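Local structure of uncharacterized protein YhfS (Escherichia coli, 4J8L) at residues H286-A290 / E334-I338. The protein is of unknown function, but carries covalently bound pyridoxal 5'-phosphate and may have cysteine synthase activity. Sequence-based numbering, arbitrary orientation.
Sequences HQPIA and EHCAI. With NI (nickel (II) ion), chain B.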
loop_
_atom_site.group_PDB
_atom_site.type_symbol
_atom_site.label_atom_id
_atom_site.label_comp_id
_atom_site.label_asym_id
_atom_site.label_seq_id
_atom_site.Cartn_x
_atom_site.Cartn_y
_atom_site.Cartn_z
ATOM N N HIS A 286 -4.861 20.796 21.682
ATOM C CA HIS A 286 -5.510 22.090 21.911
ATOM C C HIS A 286 -4.550 23.240 21.648
ATOM O O HIS A 286 -4.942 24.300 21.153
ATOM C CB HIS A 286 -6.012 22.188 23.350
ATOM C CG HIS A 286 -7.239 21.379 23.627
ATOM N ND1 HIS A 286 -8.491 21.749 23.181
ATOM C CD2 HIS A 286 -7.414 20.232 24.327
ATOM C CE1 HIS A 286 -9.380 20.859 23.583
ATOM N NE2 HIS A 286 -8.754 19.930 24.284
ATOM N N GLN A 287 -3.292 23.029 22.013
ATOM C CA GLN A 287 -2.261 24.039 21.854
ATOM C C GLN A 287 -1.305 23.597 20.756
ATOM O O GLN A 287 -1.186 22.395 20.481
ATOM C CB GLN A 287 -1.504 24.230 23.174
ATOM C CG GLN A 287 -2.399 24.537 24.356
ATOM C CD GLN A 287 -2.998 25.919 24.275
ATOM O OE1 GLN A 287 -2.381 26.843 23.744
ATOM N NE2 GLN A 287 -4.211 26.070 24.794
ATOM N N PRO A 288 -0.625 24.563 20.122
ATOM C CA PRO A 288 0.283 24.263 19.009
ATOM C C PRO A 288 1.606 23.674 19.482
ATOM O O PRO A 288 2.645 24.334 19.400
ATOM C CB PRO A 288 0.509 25.638 18.365
ATOM C CG PRO A 288 0.303 26.613 19.489
ATOM C CD PRO A 288 -0.812 26.017 20.301
ATOM N N ILE A 289 1.553 22.433 19.961
ATOM C CA ILE A 289 2.706 21.780 20.573
ATOM C C ILE A 289 3.173 20.567 19.775
ATOM O O ILE A 289 3.983 19.786 20.259
ATOM C CB ILE A 289 2.376 21.306 22.003
ATOM C CG1 ILE A 289 1.181 20.350 21.981
ATOM C CG2 ILE A 289 2.100 22.497 22.901
ATOM C CD1 ILE A 289 0.913 19.650 23.316
ATOM N N ALA A 290 2.676 20.426 18.548
ATOM C CA ALA A 290 2.924 19.210 17.774
ATOM C C ALA A 290 4.408 18.946 17.561
ATOM O O ALA A 290 4.871 17.825 17.773
ATOM C CB ALA A 290 2.204 19.272 16.436
ATOM N N GLU A 334 -0.195 21.649 10.780
ATOM C CA GLU A 334 1.089 21.075 11.166
ATOM C C GLU A 334 1.552 21.537 12.556
ATOM O O GLU A 334 2.342 20.855 13.207
ATOM C CB GLU A 334 2.161 21.391 10.120
ATOM C CG GLU A 334 2.495 22.864 10.006
ATOM C CD GLU A 334 3.266 23.193 8.748
ATOM O OE1 GLU A 334 4.369 23.765 8.855
ATOM O OE2 GLU A 334 2.757 22.895 7.648
ATOM N N HIS A 335 1.042 22.669 13.023
ATOM C CA HIS A 335 1.460 23.174 14.324
ATOM C C HIS A 335 0.734 22.474 15.466
ATOM O O HIS A 335 1.203 22.489 16.609
ATOM C CB HIS A 335 1.253 24.688 14.379
ATOM C CG HIS A 335 1.993 25.415 13.304
ATOM N ND1 HIS A 335 3.369 25.513 13.286
ATOM C CD2 HIS A 335 1.557 26.032 12.179
ATOM C CE1 HIS A 335 3.745 26.190 12.215
ATOM N NE2 HIS A 335 2.666 26.513 11.526
ATOM N N CYS A 336 -0.394 21.845 15.141
ATOM C CA CYS A 336 -1.306 21.300 16.143
ATOM C C CYS A 336 -1.510 19.779 16.103
ATOM O O CYS A 336 -1.963 19.192 17.083
ATOM C CB CYS A 336 -2.674 21.951 15.985
ATOM S SG CYS A 336 -2.623 23.769 16.015
ATOM N N ALA A 337 -1.215 19.144 14.974
ATOM C CA ALA A 337 -1.577 17.730 14.820
ATOM C C ALA A 337 -0.441 16.873 14.286
ATOM O O ALA A 337 0.459 17.368 13.601
ATOM C CB ALA A 337 -2.802 17.601 13.927
ATOM N N ILE A 338 -0.500 15.580 14.601
ATOM C CA ILE A 338 0.532 14.637 14.199
ATOM C C ILE A 338 -0.110 13.349 13.691
ATOM O O ILE A 338 -1.292 13.102 13.940
ATOM C CB ILE A 338 1.461 14.293 15.378
ATOM C CG1 ILE A 338 0.678 13.602 16.498
ATOM C CG2 ILE A 338 2.138 15.573 15.894
ATOM C CD1 ILE A 338 1.564 12.974 17.577
HETATM NI NI NI B . -3.557 24.160 18.006
HETATM O O HOH W 1 -5.240 23.797 17.415
HETATM O O HOH W 2 -3.681 26.185 17.609
#
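The carbonyl oxygen of Glu334 lies 3.6 Å from CB of Ala290, the first point at which residues 334-338 meet the loop leaving strand 279-285. Its side chain heads elsewhere: Glu334 CG sits over the centre of the His335 ring, 3.9 Å above the plane.

His335 contributes mostly through its backbone. His335 O accepts a hydrogen bond from Ala290 N at 3.2 Å, nearly straight at the hydrogen (160°), with the donor lifted 41° out of the carbonyl plane. His335 O also lies 3.1 Å from Pro288 CA, whereas Ile289 N, although near, is badly angled for it and bonds instead to Gln287 O, closing the inverse gamma turn centred on Pro288. From the side chain of His335, CB meets Pro288 CB alongside, and the imidazole leads away from the loop.

Cys336 places SG anti to its carbonyl carbon and beside its backbone N (chi1 -54°). From there Cys336 SG binds a nickel ion at 2.2 Å. One water, 2.1 Å from the nickel, is a plausible further ligand; a second, at 1.8 Å, is unusually close and doubtful. Pro288 CD lies 4.0 Å from the nickel, so the proline ring flanks the site without ligating it. The backbone of Cys336 pairs with Phe285.

Ala337, in strand 337-341, brings its N near Ala290 CB. Ile338 CG2 then meets Ala290 CB at 3.7 Å, while the Ile338 backbone pairs with Val283.

Together these contacts join the entry to strand 337-341 with the N-terminus of helix 290-299, where Ile289 is the N-cap. The arrangement is a strand-turn-helix connection, its turn an inverse gamma turn, beside the neighbouring antiparallel strand 337-341 of the four-stranded sheet, consistent with the C-terminal domain of the PLP-dependent aminotransferase family.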